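Local coordinates for ABC transporter, periplasmic solute-binding protein (Rhizobium meliloti, PDB 4WED) that probably serves as the periplasmic substrate-binding receptor of an ABC importer, possibly for peptides or nickel, at residues A284-D289 with A349-S354; N272-M277 with K315-M320; D373-S378 with F419-G424; K448-P453 with D486-L491. All blocks are in the same frame, centred on the assembly; numbering follows the deposited sequence.

Contact 1: residues A284-D289 with A349-S354; sequences AEPLKD and AGWTGS
Two helix ends meet here: Asp289, the N-cap of helix 290-299, lies against Ala349, at the end of helix 339-348. A second point of contact is a proline on a tryptophan. Ring atom CG of Pro286 approaches the benzo part of the Trp351 indole, 3.8 Å from Trp351 CZ2. Pro286 CG is also 3.9 Å from Trp351 CH2. The proline comes in obliquely, and the two side chains cross at about a right angle. Trp351 carries its CG anti to its own carbonyl carbon (chi1 -62°), which brings the benzo end of the indole to Pro286. Leu364 of strand 362-370 touches the side chains of both Pro286 and Trp351, and Val292 of helix 290-299 also touches Trp351.

The carboxylate of Asp289 divides its work. OD1 caps the helix by accepting a hydrogen bond from Gln291 N. OD2 meets a methyl group, with Asp289 OD2 3.4 Å from Ala349 CB. CG of Asp289 stands anti to the backbone N (chi1 -173°), which places OD2 at the methyl of Ala349. Directly after Ala349, Gly350 takes positive phi in a Schellman motif that ends helix 339-348. The chain then turns toward Trp351.

No hydrogen bond crosses between 284-289 and 349-354. The join rests on van der Waals contact, while OD1 of the carboxylate caps its own helix.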
loop_
_atom_site.group_PDB
_atom_site.type_symbol
_atom_site.label_atom_id
_atom_site.label_comp_id
_atom_site.label_asym_id
_atom_site.label_seq_id
_atom_site.Cartn_x
_atom_site.Cartn_y
_atom_site.Cartn_z
ATOM N N ALA A 284 5.867 -22.306 19.878
ATOM C CA ALA A 284 6.776 -23.269 19.318
ATOM C C ALA A 284 8.163 -23.084 19.952
ATOM O O ALA A 284 8.961 -22.250 19.517
ATOM C CB ALA A 284 6.860 -23.051 17.818
ATOM N N GLU A 285 8.461 -23.878 20.963
ATOM C CA GLU A 285 9.735 -23.744 21.686
ATOM C C GLU A 285 11.001 -23.697 20.777
ATOM O O GLU A 285 11.979 -23.044 21.126
ATOM C CB GLU A 285 9.845 -24.868 22.712
ATOM C CG GLU A 285 10.508 -24.515 24.036
ATOM C CD GLU A 285 10.788 -25.769 24.855
ATOM O OE1 GLU A 285 9.931 -26.681 24.866
ATOM O OE2 GLU A 285 11.866 -25.869 25.474
ATOM N N PRO A 286 10.982 -24.371 19.600
ATOM C CA PRO A 286 12.140 -24.259 18.687
ATOM C C PRO A 286 12.373 -22.884 18.012
ATOM O O PRO A 286 13.484 -22.572 17.576
ATOM C CB PRO A 286 11.848 -25.331 17.624
ATOM C CG PRO A 286 10.964 -26.340 18.321
ATOM C CD PRO A 286 10.101 -25.506 19.220
ATOM N N LEU A 287 11.351 -22.051 17.932
ATOM C CA LEU A 287 11.504 -20.813 17.240
ATOM C C LEU A 287 12.076 -19.784 18.167
ATOM O O LEU A 287 12.365 -18.683 17.730
ATOM C CB LEU A 287 10.156 -20.358 16.747
ATOM C CG LEU A 287 9.567 -21.294 15.723
ATOM C CD1 LEU A 287 8.181 -20.792 15.330
ATOM C CD2 LEU A 287 10.497 -21.417 14.510
ATOM N N LYS A 288 12.204 -20.116 19.451
ATOM C CA LYS A 288 12.879 -19.218 20.397
ATOM C C LYS A 288 14.351 -19.138 20.071
ATOM O O LYS A 288 15.002 -18.150 20.356
ATOM C CB LYS A 288 12.737 -19.687 21.846
ATOM C CG LYS A 288 11.306 -19.873 22.306
ATOM C CD LYS A 288 11.195 -19.849 23.813
ATOM C CE LYS A 288 9.769 -20.112 24.262
ATOM N NZ LYS A 288 9.757 -20.335 25.727
ATOM N N ASP A 289 14.884 -20.204 19.503
ATOM C CA ASP A 289 16.245 -20.209 19.059
ATOM C C ASP A 289 16.359 -19.470 17.721
ATOM O O ASP A 289 15.978 -19.997 16.705
ATOM C CB ASP A 289 16.717 -21.649 18.912
ATOM C CG ASP A 289 18.195 -21.739 18.622
ATOM O OD1 ASP A 289 18.724 -20.779 18.019
ATOM O OD2 ASP A 289 18.821 -22.763 18.992
ATOM N N ALA A 349 22.531 -25.808 16.393
ATOM C CA ALA A 349 21.497 -25.630 17.421
ATOM C C ALA A 349 21.104 -26.937 18.098
ATOM O O ALA A 349 20.311 -26.912 19.003
ATOM C CB ALA A 349 20.259 -24.975 16.843
ATOM N N GLY A 350 21.634 -28.067 17.633
ATOM C CA GLY A 350 21.358 -29.384 18.224
ATOM C C GLY A 350 20.174 -30.150 17.658
ATOM O O GLY A 350 19.700 -31.058 18.296
ATOM N N TRP A 351 19.666 -29.766 16.488
ATOM C CA TRP A 351 18.667 -30.574 15.798
ATOM C C TRP A 351 19.380 -31.470 14.796
ATOM O O TRP A 351 19.958 -30.993 13.814
ATOM C CB TRP A 351 17.624 -29.690 15.128
ATOM C CG TRP A 351 16.887 -28.891 16.152
ATOM C CD1 TRP A 351 17.253 -27.685 16.643
ATOM C CD2 TRP A 351 15.686 -29.273 16.858
ATOM N NE1 TRP A 351 16.366 -27.273 17.593
ATOM C CE2 TRP A 351 15.380 -28.214 17.740
ATOM C CE3 TRP A 351 14.831 -30.394 16.807
ATOM C CZ2 TRP A 351 14.267 -28.233 18.581
ATOM C CZ3 TRP A 351 13.734 -30.427 17.645
ATOM C CH2 TRP A 351 13.458 -29.343 18.532
ATOM N N THR A 352 19.409 -32.766 15.090
ATOM C CA THR A 352 20.036 -33.718 14.190
ATOM C C THR A 352 19.091 -34.856 13.838
ATOM O O THR A 352 18.207 -35.221 14.621
ATOM C CB THR A 352 21.275 -34.316 14.812
ATOM O OG1 THR A 352 20.910 -34.925 16.045
ATOM C CG2 THR A 352 22.312 -33.260 15.041
ATOM N N GLY A 353 19.289 -35.399 12.643
ATOM C CA GLY A 353 18.538 -36.540 12.159
ATOM C C GLY A 353 18.255 -36.401 10.679
ATOM O O GLY A 353 18.455 -35.324 10.074
ATOM N N SER A 354 17.807 -37.516 10.099
ATOM C CA SER A 354 17.375 -37.583 8.701
ATOM C C SER A 354 16.343 -38.687 8.556
ATOM O O SER A 354 16.596 -39.799 9.026
ATOM C CB SER A 354 18.546 -37.901 7.774
ATOM O OG SER A 354 18.300 -37.349 6.495
#

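Contact 2: residues N272-M277 with K315-M320; sequences NVTLVM and KPAGNM
Thr274 OG1 gives a short hydrogen bond to the backbone O of Met320, 2.7 Å away. It ties strand 274-279, part of the antiparallel sheet that also holds strands 417-421 and 488-500, to the loop after strand 315-316. The C=O...OG1 angle at Met320 O is 139°. The hydroxyl sits above the carbonyl plane, 36° out of it. Both branches of the threonine are engaged. OG1 stands anti to the carbonyl carbon of Thr274 (chi1 -47°), and this leaves CG2 anti to the backbone N, turned to the loop. That methyl lies 3.6 Å from Met320 O, so the carbonyl oxygen has the hydroxyl and the methyl of one side chain beside it. With a valine here, Met320 O would probably lose its hydroxyl donor, and the loop its polar tie to the strand. All the touching residues are buried. Tyr493 of strand 488-500 packs on Thr274 and Ala317, and its OH bonds to Asn319 O. The backbone N of Thr274 is held in turn by Thr422 OG1. The apolar part of the contact is a meeting of two methyl groups, with Thr274 CG2 4.0 Å from Ala317 CB.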
loop_
_atom_site.group_PDB
_atom_site.type_symbol
_atom_site.label_atom_id
_atom_site.label_comp_id
_atom_site.label_asym_id
_atom_site.label_seq_id
_atom_site.Cartn_x
_atom_site.Cartn_y
_atom_site.Cartn_z
ATOM N N ASN A 272 4.366 -2.687 -3.215
ATOM C CA ASN A 272 4.608 -2.038 -1.936
ATOM C C ASN A 272 3.965 -2.690 -0.709
ATOM O O ASN A 272 4.011 -2.140 0.393
ATOM C CB ASN A 272 4.241 -0.542 -2.028
ATOM C CG ASN A 272 2.811 -0.302 -2.481
ATOM O OD1 ASN A 272 1.859 -0.678 -1.818
ATOM N ND2 ASN A 272 2.659 0.396 -3.576
ATOM N N VAL A 273 3.448 -3.879 -0.897
ATOM C CA VAL A 273 2.902 -4.756 0.125
ATOM C C VAL A 273 3.859 -5.967 0.149
ATOM O O VAL A 273 4.321 -6.465 -0.899
ATOM C CB VAL A 273 1.455 -5.274 -0.230
ATOM C CG1 VAL A 273 0.967 -6.362 0.719
ATOM C CG2 VAL A 273 0.419 -4.152 -0.207
ATOM N N THR A 274 4.158 -6.431 1.362
ATOM C CA THR A 274 5.051 -7.545 1.545
ATOM C C THR A 274 4.284 -8.665 2.182
ATOM O O THR A 274 3.499 -8.461 3.130
ATOM C CB THR A 274 6.260 -7.168 2.415
ATOM O OG1 THR A 274 6.796 -5.906 1.943
ATOM C CG2 THR A 274 7.337 -8.286 2.359
ATOM N N LEU A 275 4.476 -9.837 1.617
ATOM C CA LEU A 275 4.030 -11.068 2.252
ATOM C C LEU A 275 5.122 -11.522 3.149
ATOM O O LEU A 275 6.209 -11.773 2.686
ATOM C CB LEU A 275 3.759 -12.169 1.232
ATOM C CG LEU A 275 3.365 -13.516 1.827
ATOM C CD1 LEU A 275 1.929 -13.507 2.277
ATOM C CD2 LEU A 275 3.537 -14.581 0.773
ATOM N N VAL A 276 4.808 -11.672 4.417
ATOM C CA VAL A 276 5.819 -11.893 5.442
ATOM C C VAL A 276 5.386 -13.112 6.194
ATOM O O VAL A 276 4.213 -13.257 6.516
ATOM C CB VAL A 276 5.887 -10.709 6.436
ATOM C CG1 VAL A 276 7.009 -10.900 7.437
ATOM C CG2 VAL A 276 6.109 -9.412 5.689
HETATM N N MSE A 277 6.318 -13.995 6.475
HETATM C CA MSE A 277 6.004 -15.070 7.361
HETATM C C MSE A 277 6.406 -14.682 8.771
HETATM O O MSE A 277 7.458 -14.081 9.005
HETATM C CB MSE A 277 6.707 -16.307 6.920
HETATM C CG MSE A 277 6.089 -17.453 7.697
HETATM SE SE MSE A 277 6.886 -19.113 7.001
HETATM C CE MSE A 277 8.756 -18.838 7.586
ATOM N N LYS A 315 8.741 -10.180 -6.780
ATOM C CA LYS A 315 10.152 -10.013 -6.414
ATOM C C LYS A 315 10.377 -10.572 -5.006
ATOM O O LYS A 315 9.648 -10.238 -4.087
ATOM C CB LYS A 315 10.529 -8.546 -6.478
ATOM C CG LYS A 315 12.028 -8.275 -6.511
ATOM C CD LYS A 315 12.398 -6.911 -5.901
ATOM N N PRO A 316 11.349 -11.475 -4.843
ATOM C CA PRO A 316 11.670 -12.003 -3.510
ATOM C C PRO A 316 12.011 -10.869 -2.574
ATOM O O PRO A 316 12.585 -9.888 -3.001
ATOM C CB PRO A 316 12.918 -12.865 -3.750
ATOM C CG PRO A 316 12.767 -13.330 -5.160
ATOM C CD PRO A 316 12.066 -12.201 -5.907
ATOM N N ALA A 317 11.633 -11.004 -1.315
ATOM C CA ALA A 317 11.842 -9.932 -0.350
ATOM C C ALA A 317 13.063 -10.237 0.505
ATOM O O ALA A 317 13.210 -11.336 1.046
ATOM C CB ALA A 317 10.613 -9.762 0.521
ATOM N N GLY A 318 13.953 -9.268 0.559
ATOM C CA GLY A 318 14.984 -9.219 1.577
ATOM C C GLY A 318 14.576 -8.349 2.770
ATOM O O GLY A 318 14.991 -8.588 3.876
ATOM N N ASN A 319 13.772 -7.332 2.538
ATOM C CA ASN A 319 13.399 -6.370 3.582
ATOM C C ASN A 319 11.912 -6.416 3.824
ATOM O O ASN A 319 11.125 -6.813 2.943
ATOM C CB ASN A 319 13.771 -4.975 3.144
ATOM C CG ASN A 319 15.246 -4.824 2.967
ATOM O OD1 ASN A 319 15.852 -5.565 2.208
ATOM N ND2 ASN A 319 15.844 -3.913 3.693
HETATM N N MSE A 320 11.516 -6.038 5.026
HETATM C CA MSE A 320 10.107 -6.007 5.342
HETATM C C MSE A 320 9.393 -5.094 4.411
HETATM O O MSE A 320 8.228 -5.321 4.099
HETATM C CB MSE A 320 9.864 -5.537 6.749
HETATM C CG MSE A 320 8.414 -5.772 7.215
HETATM SE SE MSE A 320 8.221 -4.986 9.062
HETATM C CE MSE A 320 6.235 -4.921 9.165
#

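Contact 3: residues D373-S378 with F419-G424; sequences DAVPGS and FFLTYG
Ser378 meets the ring of Phe419 edge-on. Its OG lies in the ring plane, 3.7 Å from Phe419 CD2 and 4.1 Å from Phe419 CE2. The oxygen thus faces the hydrogen-bearing rim of the ring and not its pi cloud. Ser378 has OG anti to the backbone N (chi1 -160°), which carries it to this edge. Ser378 O also comes near this edge, 3.9 Å from Phe419 CE2. Phe419 has its CG anti to its carbonyl carbon (chi1 -61°), which brings the CD2-CE2 edge of the ring to Ser378.

Two residues along the strand, Leu421 meets Val375. These side chains run past each other in opposite directions and touch by single methyls, Val375 CG1 and Leu421 CD1, 4.2 Å apart. No hydrogen bond joins 373-378 to 419-424. Leu368 and Val370 of strand 362-370, with Leu275 and Met277 of strand 274-279, also pack on Phe419.

Val375 to Ser378 form a type II beta turn, with Gly377 in the third position at positive phi, as is usual for that turn. Gly377 is also the N-cap of helix 378-392. The contact is therefore a strand-to-helix junction, leading from strand 362-370 into helix 378-392 and laid against strand 417-421.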
loop_
_atom_site.group_PDB
_atom_site.type_symbol
_atom_site.label_atom_id
_atom_site.label_comp_id
_atom_site.label_asym_id
_atom_site.label_seq_id
_atom_site.Cartn_x
_atom_site.Cartn_y
_atom_site.Cartn_z
ATOM N N ASP A 373 -9.033 -18.247 1.893
ATOM C CA ASP A 373 -9.969 -17.092 1.903
ATOM C C ASP A 373 -9.261 -15.749 2.098
ATOM O O ASP A 373 -9.488 -14.810 1.342
ATOM C CB ASP A 373 -11.012 -17.229 3.022
ATOM C CG ASP A 373 -11.861 -18.479 2.895
ATOM O OD1 ASP A 373 -11.783 -19.146 1.841
ATOM O OD2 ASP A 373 -12.609 -18.796 3.851
ATOM N N ALA A 374 -8.415 -15.677 3.126
ATOM C CA ALA A 374 -7.716 -14.443 3.523
ATOM C C ALA A 374 -6.439 -14.118 2.716
ATOM O O ALA A 374 -6.001 -12.965 2.696
ATOM C CB ALA A 374 -7.385 -14.506 5.005
ATOM N N VAL A 375 -5.824 -15.121 2.089
ATOM C CA VAL A 375 -4.702 -14.887 1.171
ATOM C C VAL A 375 -4.747 -15.882 -0.001
ATOM O O VAL A 375 -4.285 -17.010 0.142
ATOM C CB VAL A 375 -3.331 -15.031 1.874
ATOM C CG1 VAL A 375 -2.298 -14.181 1.157
ATOM C CG2 VAL A 375 -3.387 -14.661 3.353
ATOM N N PRO A 376 -5.303 -15.482 -1.168
ATOM C CA PRO A 376 -5.375 -16.499 -2.222
ATOM C C PRO A 376 -3.991 -17.042 -2.613
ATOM O O PRO A 376 -3.045 -16.284 -2.786
ATOM C CB PRO A 376 -6.065 -15.764 -3.387
ATOM C CG PRO A 376 -6.835 -14.660 -2.739
ATOM C CD PRO A 376 -5.965 -14.229 -1.581
ATOM N N GLY A 377 -3.928 -18.353 -2.805
ATOM C CA GLY A 377 -2.693 -19.063 -3.053
ATOM C C GLY A 377 -2.047 -19.497 -1.759
ATOM O O GLY A 377 -0.996 -20.111 -1.750
ATOM N N SER A 378 -2.715 -19.220 -0.656
ATOM C CA SER A 378 -2.126 -19.425 0.641
ATOM C C SER A 378 -1.746 -20.874 0.885
ATOM O O SER A 378 -0.675 -21.147 1.403
ATOM C CB SER A 378 -3.128 -19.003 1.701
ATOM O OG SER A 378 -2.500 -18.738 2.933
ATOM N N PHE A 419 1.057 -16.231 7.948
ATOM C CA PHE A 419 1.307 -15.212 6.945
ATOM C C PHE A 419 0.629 -13.901 7.215
ATOM O O PHE A 419 -0.562 -13.838 7.503
ATOM C CB PHE A 419 0.841 -15.673 5.584
ATOM C CG PHE A 419 1.536 -16.907 5.089
ATOM C CD1 PHE A 419 2.902 -17.077 5.280
ATOM C CD2 PHE A 419 0.841 -17.854 4.387
ATOM C CE1 PHE A 419 3.550 -18.216 4.801
ATOM C CE2 PHE A 419 1.473 -19.001 3.917
ATOM C CZ PHE A 419 2.832 -19.169 4.117
ATOM N N PHE A 420 1.397 -12.842 7.037
ATOM C CA PHE A 420 0.872 -11.521 7.100
ATOM C C PHE A 420 1.215 -10.824 5.823
ATOM O O PHE A 420 2.176 -11.172 5.127
ATOM C CB PHE A 420 1.535 -10.770 8.236
ATOM C CG PHE A 420 1.128 -11.255 9.580
ATOM C CD1 PHE A 420 1.633 -12.434 10.081
ATOM C CD2 PHE A 420 0.246 -10.523 10.356
ATOM C CE1 PHE A 420 1.256 -12.887 11.333
ATOM C CE2 PHE A 420 -0.140 -10.980 11.613
ATOM C CZ PHE A 420 0.363 -12.163 12.100
ATOM N N LEU A 421 0.422 -9.816 5.541
ATOM C CA LEU A 421 0.610 -8.905 4.442
ATOM C C LEU A 421 0.724 -7.558 5.058
ATOM O O LEU A 421 -0.044 -7.256 5.897
ATOM C CB LEU A 421 -0.618 -8.914 3.531
ATOM C CG LEU A 421 -0.738 -10.101 2.566
ATOM C CD1 LEU A 421 -2.136 -10.105 2.007
ATOM C CD2 LEU A 421 0.240 -10.042 1.432
ATOM N N THR A 422 1.707 -6.764 4.648
ATOM C CA THR A 422 1.775 -5.389 5.066
ATOM C C THR A 422 0.638 -4.557 4.468
ATOM O O THR A 422 -0.044 -4.946 3.542
ATOM C CB THR A 422 3.161 -4.714 4.788
ATOM O OG1 THR A 422 3.500 -4.716 3.386
ATOM C CG2 THR A 422 4.251 -5.408 5.573
ATOM N N TYR A 423 0.442 -3.393 5.044
ATOM C CA TYR A 423 -0.637 -2.530 4.663
ATOM C C TYR A 423 -0.393 -1.904 3.286
ATOM O O TYR A 423 -1.374 -1.667 2.540
ATOM C CB TYR A 423 -0.830 -1.440 5.724
ATOM C CG TYR A 423 -1.424 -1.904 7.047
ATOM C CD1 TYR A 423 -1.798 -3.207 7.240
ATOM C CD2 TYR A 423 -1.664 -1.001 8.087
ATOM C CE1 TYR A 423 -2.361 -3.616 8.430
ATOM C CE2 TYR A 423 -2.264 -1.407 9.272
ATOM C CZ TYR A 423 -2.596 -2.729 9.432
ATOM O OH TYR A 423 -3.169 -3.228 10.573
ATOM N N GLY A 424 0.868 -1.615 2.952
ATOM C CA GLY A 424 1.189 -0.980 1.660
ATOM C C GLY A 424 1.091 0.557 1.641
ATOM O O GLY A 424 0.656 1.178 2.604
#

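Contact 4: residues K448-P453 with D486-L491; sequences KLVTDP and DAIAPL
No aromatic ring takes part where Leu449 and Val450 meet Ala487 and Ile488; the flat groups are backbone carbonyls, and one water bridges two of them. The water donates to Leu449 O at 2.8 Å and to Ala487 O at 2.7 Å. It thereby links two acceptors that could not bond to each other directly.

The side chains make the rest of the contact. Ile488 uses its CG2 methyl, which stands anti to its carbonyl carbon. Ile488 CG2 is 3.6 Å from Leu449 CG and 3.9 Å from Leu449 CD2, and the two side chains cross at a slant. The same methyl is 4.0 Å from Val450 CG1, where the crossing is near a right angle. Val450 holds CG1 between its backbone N and carbonyl carbon (chi1 50°). This leaves CG2 for the other neighbour: Val450 CG2 is 4.1 Å from Ala487 CB. The valine thus bridges two successive residues.

Asp486 forms the Schellman motif that ends helix 471-485, and the chain goes on into strand 488-500. Leu482 of that helix packs on both Val450 and Ala487. Leu449 touches Val276 and Ala278 of strand 274-279 and Phe420 of strand 417-421, so the loop 448-453 packs on both helix 471-485 and the sheet.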
loop_
_atom_site.group_PDB
_atom_site.type_symbol
_atom_site.label_atom_id
_atom_site.label_comp_id
_atom_site.label_asym_id
_atom_site.label_seq_id
_atom_site.Cartn_x
_atom_site.Cartn_y
_atom_site.Cartn_z
ATOM N N LYS A 448 -0.439 -9.972 15.462
ATOM C CA LYS A 448 0.952 -9.454 15.557
ATOM C C LYS A 448 2.004 -10.327 14.885
ATOM O O LYS A 448 2.121 -11.529 15.142
ATOM C CB LYS A 448 1.369 -9.307 17.018
ATOM C CG LYS A 448 0.527 -8.335 17.824
ATOM C CD LYS A 448 1.000 -6.927 17.516
ATOM C CE LYS A 448 -0.003 -5.870 17.923
ATOM N NZ LYS A 448 0.601 -4.529 17.675
ATOM N N LEU A 449 2.793 -9.689 14.045
ATOM C CA LEU A 449 4.034 -10.269 13.496
ATOM C C LEU A 449 5.060 -10.629 14.574
ATOM O O LEU A 449 5.580 -11.748 14.625
ATOM C CB LEU A 449 4.673 -9.261 12.540
ATOM C CG LEU A 449 5.251 -9.709 11.207
ATOM C CD1 LEU A 449 4.373 -10.682 10.457
ATOM C CD2 LEU A 449 5.498 -8.453 10.372
ATOM N N VAL A 450 5.337 -9.680 15.441
ATOM C CA VAL A 450 6.354 -9.878 16.442
ATOM C C VAL A 450 6.118 -8.938 17.628
ATOM O O VAL A 450 5.860 -7.759 17.441
ATOM C CB VAL A 450 7.742 -9.659 15.805
ATOM C CG1 VAL A 450 7.787 -8.349 15.032
ATOM C CG2 VAL A 450 8.830 -9.695 16.864
ATOM N N THR A 451 6.179 -9.469 18.840
ATOM C CA THR A 451 5.945 -8.648 20.035
ATOM C C THR A 451 7.056 -8.835 21.044
ATOM O O THR A 451 7.116 -9.860 21.722
ATOM C CB THR A 451 4.596 -8.973 20.714
ATOM O OG1 THR A 451 4.434 -10.398 20.851
ATOM C CG2 THR A 451 3.450 -8.384 19.893
ATOM N N ASP A 452 7.950 -7.856 21.117
ATOM C CA ASP A 452 8.965 -7.824 22.169
ATOM C C ASP A 452 8.898 -6.460 22.871
ATOM O O ASP A 452 9.499 -5.472 22.433
ATOM C CB ASP A 452 10.350 -8.109 21.601
ATOM C CG ASP A 452 11.354 -8.532 22.671
ATOM O OD1 ASP A 452 11.103 -8.399 23.893
ATOM O OD2 ASP A 452 12.431 -9.000 22.282
ATOM N N PRO A 453 8.128 -6.395 23.956
ATOM C CA PRO A 453 8.003 -5.170 24.748
ATOM C C PRO A 453 9.331 -4.616 25.238
ATOM O O PRO A 453 9.561 -3.407 25.189
ATOM C CB PRO A 453 7.160 -5.616 25.950
ATOM C CG PRO A 453 6.326 -6.720 25.400
ATOM C CD PRO A 453 7.234 -7.455 24.451
ATOM N N ASP A 486 16.398 -12.205 13.515
ATOM C CA ASP A 486 15.639 -13.074 12.620
ATOM C C ASP A 486 14.213 -13.181 13.127
ATOM O O ASP A 486 13.680 -14.263 13.306
ATOM C CB ASP A 486 16.307 -14.455 12.516
ATOM C CG ASP A 486 17.641 -14.408 11.759
ATOM O OD1 ASP A 486 17.586 -14.283 10.505
ATOM O OD2 ASP A 486 18.728 -14.520 12.414
ATOM N N ALA A 487 13.616 -12.024 13.384
ATOM C CA ALA A 487 12.349 -11.961 14.088
ATOM C C ALA A 487 11.182 -12.169 13.169
ATOM O O ALA A 487 10.108 -12.586 13.631
ATOM C CB ALA A 487 12.202 -10.643 14.777
ATOM N N ILE A 488 11.404 -11.887 11.885
ATOM C CA ILE A 488 10.396 -12.057 10.843
ATOM C C ILE A 488 11.021 -12.695 9.612
ATOM O O ILE A 488 12.232 -12.686 9.491
ATOM C CB ILE A 488 9.738 -10.691 10.441
ATOM C CG1 ILE A 488 10.792 -9.651 10.052
ATOM C CG2 ILE A 488 8.850 -10.154 11.572
ATOM C CD1 ILE A 488 10.231 -8.518 9.204
ATOM N N ALA A 489 10.206 -13.233 8.694
ATOM C CA ALA A 489 10.725 -13.732 7.381
ATOM C C ALA A 489 9.932 -13.152 6.200
ATOM O O ALA A 489 8.939 -13.698 5.834
ATOM C CB ALA A 489 10.735 -15.277 7.339
ATOM N N PRO A 490 10.361 -12.000 5.645
ATOM C CA PRO A 490 9.716 -11.477 4.441
ATOM C C PRO A 490 9.912 -12.434 3.289
ATOM O O PRO A 490 10.955 -12.999 3.154
ATOM C CB PRO A 490 10.447 -10.159 4.186
ATOM C CG PRO A 490 11.127 -9.809 5.465
ATOM C CD PRO A 490 11.454 -11.120 6.114
ATOM N N LEU A 491 8.879 -12.683 2.504
ATOM C CA LEU A 491 8.967 -13.708 1.472
ATOM C C LEU A 491 9.092 -13.076 0.090
ATOM O O LEU A 491 10.164 -13.059 -0.474
ATOM C CB LEU A 491 7.755 -14.612 1.598
ATOM C CG LEU A 491 7.695 -15.346 2.933
ATOM C CD1 LEU A 491 6.448 -16.202 2.957
ATOM C CD2 LEU A 491 8.924 -16.226 3.071
HETATM O O HOH W 1 7.560 -13.203 13.216
#

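Overall arrangement
Contacts 2, 3 and 4 gather round one antiparallel sheet. Strand 274-279 lies between strands 417-421 and 488-500, and strand 315-316 pairs with 488-500. The centres of contacts 2 and 3 are about 11 Å apart, those of 2 and 4 about 12 Å, and those of 3 and 4 about 15 Å; all three touch. Contact 1 stands apart, about 18 to 27 Å from the others between centres. Along the chain, contacts 1 and 2 interleave, contact 3 follows, and contact 4 closes the series. Segment 284-289 follows strand 274-279 and leads into helix 290-299, connecting the sheet to the outlying contact 1. Together they tie distant parts of the chain into one sheet-and-helix region of this solute-binding protein.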